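Local atomic coordinates of protein disulfide-isomerase A4 (Rattus norvegicus, PDB entry 3EC3), a protein that catalyses the rearrangement of disulfide bonds in proteins of the endoplasmic reticulum, this fragment being its non-catalytic b and b' domains. Residues G40-L51 with V97-K107. The protein carries 1 engineered substitution. Sequence-based numbering, arbitrary orientation.
Sequences GYLQYQDAANTL and VQGSTEASAIK
Q43 lays its CG against the turn Q98-T101, touching G99 O at 3.5 Å, and its amide runs on towards the start of helix 103-107. With CG beside the backbone N (chi1 -76°) and the chain bent at chi2, NE2 reaches T101 O at 2.8 Å. The bond is fairly straight (159° at the hydrogen) and lies close to both the amide and the carbonyl plane. NE2 also donates to a water that accepts from A103 N, so one amide grips the turn and, through the water, the first turn of the helix. Without this amide, as with an alanine here, T101 O is likely to lose its donor and the bridging water one of its ties. The turn is held from within by Q98 N, which donates to T101 OG1. Beside it, G40 packs its bare CA 3.6 Å from Q98 C; a CB there would run into V97 O. V97 CG1 rests on G40 O.

Further along, I106 CG2 packs tightly on A47 CB (3.4 Å) and lies at the edge of the Y44 ring, while I106 CD1 lies against the Q43 carbonyl. K107, nearly eclipsed at chi3, passes its CG by L51 CD1 and crosses T50 at about a right angle, NZ closest to T50 CG2 (3.3 Å).

The axes of helix segments 40-51 and 103-107 come within 8.4 Å and cross at -59°, with G40, A47 and A103 at the interface. Y44, whose hydroxyl bonds H58 O, and L51 carry the packing on to strand 57-60. Two helices sharing one face of a central mixed sheet are characteristic of the thioredoxin fold, here in the first of the fragment's two such domains.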
loop_
_atom_site.group_PDB
_atom_site.type_symbol
_atom_site.label_atom_id
_atom_site.label_comp_id
_atom_site.label_asym_id
_atom_site.label_seq_id
_atom_site.Cartn_x
_atom_site.Cartn_y
_atom_site.Cartn_z
ATOM N N GLY A 40 9.017 -22.761 11.335
ATOM C CA GLY A 40 8.390 -21.458 11.066
ATOM C C GLY A 40 8.418 -21.167 9.569
ATOM O O GLY A 40 7.441 -20.663 8.974
ATOM N N TYR A 41 9.535 -21.476 8.936
ATOM C CA TYR A 41 9.615 -21.319 7.481
ATOM C C TYR A 41 8.527 -22.137 6.764
ATOM O O TYR A 41 7.962 -21.711 5.759
ATOM C CB TYR A 41 11.012 -21.733 7.014
ATOM C CG TYR A 41 11.150 -21.862 5.503
ATOM C CD1 TYR A 41 11.423 -23.095 4.914
ATOM C CD2 TYR A 41 11.011 -20.730 4.663
ATOM C CE1 TYR A 41 11.561 -23.226 3.541
ATOM C CE2 TYR A 41 11.099 -20.862 3.287
ATOM C CZ TYR A 41 11.424 -22.089 2.737
ATOM O OH TYR A 41 11.532 -22.228 1.361
ATOM N N LEU A 42 8.246 -23.338 7.266
ATOM C CA LEU A 42 7.288 -24.206 6.593
ATOM C C LEU A 42 5.885 -23.632 6.720
ATOM O O LEU A 42 5.099 -23.694 5.773
ATOM C CB LEU A 42 7.358 -25.645 7.176
ATOM C CG LEU A 42 8.697 -26.358 6.905
ATOM C CD1 LEU A 42 8.591 -27.731 7.489
ATOM C CD2 LEU A 42 8.994 -26.516 5.410
ATOM N N GLN A 43 5.589 -23.044 7.876
ATOM C CA GLN A 43 4.326 -22.369 8.098
ATOM C C GLN A 43 4.190 -21.131 7.163
ATOM O O GLN A 43 3.115 -20.830 6.595
ATOM C CB GLN A 43 4.234 -21.926 9.559
ATOM C CG GLN A 43 3.923 -23.042 10.544
ATOM C CD GLN A 43 2.663 -23.836 10.178
ATOM O OE1 GLN A 43 2.737 -24.898 9.559
ATOM N NE2 GLN A 43 1.523 -23.332 10.567
ATOM N N TYR A 44 5.293 -20.422 7.002
ATOM C CA TYR A 44 5.346 -19.266 6.078
ATOM C C TYR A 44 5.054 -19.696 4.634
ATOM O O TYR A 44 4.221 -19.074 3.962
ATOM C CB TYR A 44 6.728 -18.601 6.201
ATOM C CG TYR A 44 6.959 -17.463 5.199
ATOM C CD1 TYR A 44 7.907 -17.578 4.189
ATOM C CD2 TYR A 44 6.237 -16.277 5.296
ATOM C CE1 TYR A 44 8.116 -16.533 3.278
ATOM C CE2 TYR A 44 6.426 -15.243 4.400
ATOM C CZ TYR A 44 7.372 -15.389 3.377
ATOM O OH TYR A 44 7.583 -14.318 2.508
ATOM N N GLN A 45 5.687 -20.789 4.174
ATOM C CA GLN A 45 5.476 -21.287 2.804
ATOM C C GLN A 45 4.016 -21.712 2.591
ATOM O O GLN A 45 3.506 -21.570 1.495
ATOM C CB GLN A 45 6.456 -22.435 2.404
ATOM C CG GLN A 45 7.928 -22.005 1.978
ATOM C CD GLN A 45 8.062 -21.375 0.537
ATOM O OE1 GLN A 45 7.085 -20.845 -0.015
ATOM N NE2 GLN A 45 9.288 -21.415 -0.049
ATOM N N ASP A 46 3.387 -22.278 3.626
ATOM C CA ASP A 46 1.943 -22.653 3.601
ATOM C C ASP A 46 1.052 -21.417 3.394
ATOM O O ASP A 46 0.199 -21.402 2.502
ATOM C CB ASP A 46 1.605 -23.362 4.905
ATOM C CG ASP A 46 0.248 -24.048 4.894
ATOM O OD1 ASP A 46 -0.699 -23.573 4.230
ATOM O OD2 ASP A 46 0.130 -25.067 5.606
ATOM N N ALA A 47 1.265 -20.397 4.218
ATOM C CA ALA A 47 0.613 -19.094 4.053
ATOM C C ALA A 47 0.836 -18.450 2.668
ATOM O O ALA A 47 -0.093 -17.887 2.060
ATOM C CB ALA A 47 1.091 -18.132 5.140
ATOM N N ALA A 48 2.084 -18.470 2.214
ATOM C CA ALA A 48 2.468 -17.885 0.937
ATOM C C ALA A 48 1.761 -18.597 -0.230
ATOM O O ALA A 48 1.297 -17.965 -1.182
ATOM C CB ALA A 48 3.963 -17.980 0.778
ATOM N N ASN A 49 1.685 -19.924 -0.145
ATOM C CA ASN A 49 1.049 -20.710 -1.190
ATOM C C ASN A 49 -0.399 -20.280 -1.387
ATOM O O ASN A 49 -0.856 -20.089 -2.518
ATOM C CB ASN A 49 1.104 -22.216 -0.892
ATOM C CG ASN A 49 0.365 -23.005 -1.933
ATOM O OD1 ASN A 49 0.715 -22.954 -3.120
ATOM N ND2 ASN A 49 -0.720 -23.666 -1.526
ATOM N N THR A 50 -1.098 -20.088 -0.274
ATOM C CA THR A 50 -2.480 -19.654 -0.294
ATOM C C THR A 50 -2.631 -18.276 -0.930
ATOM O O THR A 50 -3.568 -18.035 -1.696
ATOM C CB THR A 50 -3.060 -19.676 1.134
ATOM O OG1 THR A 50 -3.104 -21.035 1.592
ATOM C CG2 THR A 50 -4.445 -19.108 1.173
ATOM N N LEU A 51 -1.704 -17.376 -0.617
ATOM C CA LEU A 51 -1.753 -15.995 -1.125
ATOM C C LEU A 51 -0.966 -15.730 -2.426
ATOM O O LEU A 51 -0.844 -14.579 -2.852
ATOM C CB LEU A 51 -1.313 -15.015 -0.027
ATOM C CG LEU A 51 -2.165 -14.806 1.226
ATOM C CD1 LEU A 51 -1.459 -13.892 2.227
ATOM C CD2 LEU A 51 -3.544 -14.199 0.865
ATOM N N VAL A 97 7.216 -15.773 13.946
ATOM C CA VAL A 97 6.698 -16.947 13.250
ATOM C C VAL A 97 7.455 -18.204 13.666
ATOM O O VAL A 97 8.664 -18.308 13.426
ATOM C CB VAL A 97 6.753 -16.824 11.690
ATOM C CG1 VAL A 97 6.255 -18.118 11.034
ATOM C CG2 VAL A 97 5.900 -15.657 11.199
ATOM N N GLN A 98 6.747 -19.140 14.305
ATOM C CA GLN A 98 7.333 -20.461 14.560
ATOM C C GLN A 98 6.444 -21.615 14.148
ATOM O O GLN A 98 5.439 -21.422 13.483
ATOM C CB GLN A 98 7.760 -20.607 16.011
ATOM C CG GLN A 98 6.730 -20.193 16.990
ATOM C CD GLN A 98 7.385 -19.559 18.163
ATOM O OE1 GLN A 98 7.314 -20.074 19.265
ATOM N NE2 GLN A 98 8.091 -18.449 17.919
ATOM N N GLY A 99 6.842 -22.826 14.544
ATOM C CA GLY A 99 6.160 -24.014 14.087
ATOM C C GLY A 99 4.725 -23.952 14.543
ATOM O O GLY A 99 3.830 -24.362 13.823
ATOM N N SER A 100 4.520 -23.349 15.706
ATOM C CA SER A 100 3.209 -23.287 16.355
ATOM C C SER A 100 2.309 -22.183 15.796
ATOM O O SER A 100 1.104 -22.235 15.962
ATOM C CB SER A 100 3.390 -23.175 17.876
ATOM O OG SER A 100 3.999 -21.934 18.219
ATOM N N THR A 101 2.901 -21.197 15.106
ATOM C CA THR A 101 2.160 -20.127 14.452
ATOM C C THR A 101 1.184 -20.645 13.387
ATOM O O THR A 101 1.584 -21.317 12.461
ATOM C CB THR A 101 3.134 -19.088 13.808
ATOM O OG1 THR A 101 4.156 -18.739 14.754
ATOM C CG2 THR A 101 2.384 -17.831 13.406
ATOM N N GLU A 102 -0.096 -20.318 13.525
ATOM C CA GLU A 102 -1.094 -20.737 12.550
ATOM C C GLU A 102 -0.857 -20.055 11.210
ATOM O O GLU A 102 -0.569 -18.851 11.173
ATOM C CB GLU A 102 -2.491 -20.381 13.060
ATOM C CG GLU A 102 -2.981 -21.304 14.161
ATOM C CD GLU A 102 -4.493 -21.293 14.305
ATOM O OE1 GLU A 102 -4.985 -21.441 15.453
ATOM O OE2 GLU A 102 -5.203 -21.130 13.277
ATOM N N ALA A 103 -0.997 -20.807 10.113
ATOM C CA ALA A 103 -0.795 -20.232 8.773
ATOM C C ALA A 103 -1.807 -19.143 8.516
ATOM O O ALA A 103 -1.502 -18.140 7.875
ATOM C CB ALA A 103 -0.866 -21.299 7.691
ATOM N N SER A 104 -3.016 -19.337 9.037
ATOM C CA SER A 104 -4.065 -18.314 8.936
ATOM C C SER A 104 -3.678 -16.983 9.590
ATOM O O SER A 104 -4.049 -15.945 9.090
ATOM C CB SER A 104 -5.383 -18.841 9.524
ATOM O OG SER A 104 -5.215 -19.176 10.895
ATOM N N ALA A 105 -2.926 -17.009 10.691
ATOM C CA ALA A 105 -2.448 -15.765 11.325
ATOM C C ALA A 105 -1.410 -15.070 10.438
ATOM O O ALA A 105 -1.351 -13.854 10.383
ATOM C CB ALA A 105 -1.820 -16.064 12.667
ATOM N N ILE A 106 -0.554 -15.855 9.793
ATOM C CA ILE A 106 0.446 -15.288 8.873
ATOM C C ILE A 106 -0.270 -14.616 7.721
ATOM O O ILE A 106 0.015 -13.481 7.396
ATOM C CB ILE A 106 1.421 -16.367 8.377
ATOM C CG1 ILE A 106 2.209 -16.916 9.564
ATOM C CG2 ILE A 106 2.378 -15.797 7.280
ATOM C CD1 ILE A 106 3.111 -18.125 9.212
ATOM N N LYS A 107 -1.232 -15.327 7.141
ATOM C CA LYS A 107 -2.021 -14.839 6.023
ATOM C C LYS A 107 -2.759 -13.557 6.420
ATOM O O LYS A 107 -2.726 -12.587 5.684
ATOM C CB LYS A 107 -2.957 -15.958 5.529
ATOM C CG LYS A 107 -4.059 -15.524 4.571
ATOM C CD LYS A 107 -4.888 -16.704 3.976
ATOM C CE LYS A 107 -4.511 -18.131 4.532
ATOM N NZ LYS A 107 -5.574 -19.189 4.280
HETATM O O HOH W 1 -1.450 -23.787 10.092
#